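Local coordinates for tyrosine-protein phosphatase non-receptor type 18 (Homo sapiens, PDB 2OC3) that removes phosphate from phosphotyrosine in proteins, including autophosphorylated tyrosine kinases known to be overexpressed in tumour tissue, at residues Thr240-Thr245 / Tyr285-His290. Sequence-based numbering, arbitrary orientation.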
loop_
_atom_site.group_PDB
_atom_site.type_symbol
_atom_site.label_atom_id
_atom_site.label_comp_id
_atom_site.label_asym_id
_atom_site.label_seq_id
_atom_site.Cartn_x
_atom_site.Cartn_y
_atom_site.Cartn_z
ATOM N N THR A 240 0.848 -3.143 4.129
ATOM C CA THR A 240 0.733 -2.663 2.757
ATOM C C THR A 240 0.931 -3.826 1.782
ATOM O O THR A 240 0.180 -3.974 0.793
ATOM C CB THR A 240 1.749 -1.562 2.526
ATOM O OG1 THR A 240 1.350 -0.373 3.239
ATOM C CG2 THR A 240 1.877 -1.228 1.071
ATOM N N GLY A 241 1.949 -4.643 2.051
ATOM C CA GLY A 241 2.180 -5.799 1.175
ATOM C C GLY A 241 1.080 -6.834 1.231
ATOM O O GLY A 241 0.754 -7.438 0.205
ATOM N N VAL A 242 0.450 -7.002 2.387
ATOM C CA VAL A 242 -0.718 -7.892 2.472
ATOM C C VAL A 242 -1.814 -7.361 1.554
ATOM O O VAL A 242 -2.364 -8.109 0.744
ATOM C CB VAL A 242 -1.234 -8.048 3.911
ATOM C CG1 VAL A 242 -2.592 -8.774 3.912
ATOM C CG2 VAL A 242 -0.203 -8.810 4.734
ATOM N N LEU A 243 -2.173 -6.084 1.676
ATOM C CA LEU A 243 -3.243 -5.521 0.860
ATOM C C LEU A 243 -2.959 -5.628 -0.629
ATOM O O LEU A 243 -3.850 -5.985 -1.413
ATOM C CB LEU A 243 -3.515 -4.057 1.195
ATOM C CG LEU A 243 -4.258 -3.801 2.497
ATOM C CD1 LEU A 243 -4.419 -2.343 2.773
ATOM C CD2 LEU A 243 -5.660 -4.451 2.529
ATOM N N CYS A 244 -1.732 -5.294 -1.046
ATOM C CA CYS A 244 -1.400 -5.339 -2.479
ATOM C C CYS A 244 -1.472 -6.763 -2.986
ATOM O O CYS A 244 -1.953 -7.018 -4.118
ATOM C CB CYS A 244 -0.023 -4.762 -2.775
ATOM S SG CYS A 244 0.080 -2.952 -2.466
ATOM N N THR A 245 -1.029 -7.717 -2.182
ATOM C CA THR A 245 -1.035 -9.109 -2.626
ATOM C C THR A 245 -2.471 -9.638 -2.718
ATOM O O THR A 245 -2.814 -10.360 -3.672
ATOM C CB THR A 245 -0.207 -10.014 -1.691
ATOM O OG1 THR A 245 1.142 -9.532 -1.646
ATOM C CG2 THR A 245 -0.222 -11.456 -2.196
ATOM N N TYR A 285 1.950 -13.550 6.559
ATOM C CA TYR A 285 1.950 -14.513 5.461
ATOM C C TYR A 285 0.854 -15.560 5.665
ATOM O O TYR A 285 0.157 -15.910 4.736
ATOM C CB TYR A 285 3.332 -15.187 5.330
ATOM C CG TYR A 285 3.537 -16.020 4.088
ATOM C CD1 TYR A 285 3.702 -15.407 2.845
ATOM C CD2 TYR A 285 3.594 -17.419 4.140
ATOM C CE1 TYR A 285 3.884 -16.129 1.697
ATOM C CE2 TYR A 285 3.825 -18.157 2.984
ATOM C CZ TYR A 285 3.954 -17.493 1.757
ATOM O OH TYR A 285 4.181 -18.181 0.587
ATOM N N ARG A 286 0.685 -16.026 6.901
ATOM C CA ARG A 286 -0.390 -16.985 7.202
ATOM C C ARG A 286 -1.761 -16.317 6.967
ATOM O O ARG A 286 -2.668 -16.945 6.393
ATOM C CB ARG A 286 -0.283 -17.502 8.633
ATOM C CG ARG A 286 0.840 -18.467 8.910
ATOM C CD ARG A 286 0.795 -18.964 10.389
ATOM N NE ARG A 286 1.919 -19.868 10.680
ATOM C CZ ARG A 286 1.974 -21.144 10.307
ATOM N NH1 ARG A 286 0.963 -21.701 9.644
ATOM N NH2 ARG A 286 3.050 -21.876 10.605
ATOM N N PHE A 287 -1.921 -15.068 7.423
ATOM C CA PHE A 287 -3.170 -14.305 7.209
ATOM C C PHE A 287 -3.487 -14.161 5.712
ATOM O O PHE A 287 -4.660 -14.306 5.269
ATOM C CB PHE A 287 -3.047 -12.960 7.864
ATOM C CG PHE A 287 -4.284 -12.095 7.773
ATOM C CD1 PHE A 287 -5.460 -12.464 8.394
ATOM C CD2 PHE A 287 -4.226 -10.851 7.171
ATOM C CE1 PHE A 287 -6.554 -11.623 8.345
ATOM C CE2 PHE A 287 -5.332 -10.016 7.147
ATOM C CZ PHE A 287 -6.483 -10.420 7.728
ATOM N N LEU A 288 -2.454 -13.893 4.914
ATOM C CA LEU A 288 -2.606 -13.795 3.484
ATOM C C LEU A 288 -3.078 -15.142 2.910
ATOM O O LEU A 288 -3.994 -15.185 2.071
ATOM C CB LEU A 288 -1.245 -13.339 2.903
ATOM C CG LEU A 288 -1.115 -13.278 1.397
ATOM C CD1 LEU A 288 -2.066 -12.191 0.782
ATOM C CD2 LEU A 288 0.360 -13.018 1.043
ATOM N N TYR A 289 -2.472 -16.252 3.326
ATOM C CA TYR A 289 -2.946 -17.573 2.965
ATOM C C TYR A 289 -4.400 -17.819 3.314
ATOM O O TYR A 289 -5.141 -18.310 2.488
ATOM C CB TYR A 289 -2.063 -18.691 3.557
ATOM C CG TYR A 289 -1.126 -19.315 2.550
ATOM C CD1 TYR A 289 0.152 -18.806 2.374
ATOM C CD2 TYR A 289 -1.523 -20.377 1.753
ATOM C CE1 TYR A 289 1.018 -19.341 1.454
ATOM C CE2 TYR A 289 -0.632 -20.956 0.821
ATOM C CZ TYR A 289 0.637 -20.410 0.681
ATOM O OH TYR A 289 1.556 -20.904 -0.219
ATOM N N HIS A 290 -4.807 -17.425 4.513
ATOM C CA HIS A 290 -6.188 -17.571 4.964
ATOM C C HIS A 290 -7.134 -16.790 4.035
ATOM O O HIS A 290 -8.204 -17.286 3.613
ATOM C CB HIS A 290 -6.308 -17.032 6.391
ATOM C CG HIS A 290 -7.624 -17.289 7.065
ATOM N ND1 HIS A 290 -8.693 -17.914 6.455
ATOM C CD2 HIS A 290 -8.033 -16.986 8.318
ATOM C CE1 HIS A 290 -9.698 -17.996 7.312
ATOM N NE2 HIS A 290 -9.325 -17.438 8.449
#
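Leu-288 reaches across to Thr-245 and rests the fork of its two methyls against the threonine methyl. Both CD1 and CD2 of Leu-288 lie 3.6 Å from CG2 of Thr-245, and the two side chains cross at about a right angle. With chi1 at 175°, CG of Leu-288 points away from the backbone N and carries the fork toward helix 238-254. Val-242 stands opposite the leucine, their CA atoms 6.3 Å apart. CD1 of Leu-288 comes within 4.1 Å of the backbone O of Val-242, a van der Waals contact. CG1 of Val-242 sits 4.2 Å from CD2 of the Phe-287 ring, obliquely placed, and these side chains also cross at about a right angle. Thr-245 splits its two branches between two tasks. Its CG2 faces the leucine, while OG1 donates a hydrogen bond of 2.8 Å to Gly-241 O. That carbonyl also accepts the helix bond from Thr-245 N, and the two donors arrive from opposite faces of its plane. The hydroxyl is thus satisfied within its own helix, and the bond helps hold the side chain's rotation. A serine in place of Thr-245 could keep the hydroxyl, but the lost methyl would probably leave a gap facing the fork of Leu-288. The segment axes come within 10.3 Å and run near parallel, at 22°. Helix 238-254 starts at the end of the phosphate-binding loop, where Cys-233 is the predicted nucleophile. Met-211 of helix 209-222 touches Val-242 and Phe-287. Helix 264-272 adds Met-271 against Thr-245 and Val-268 against Leu-288.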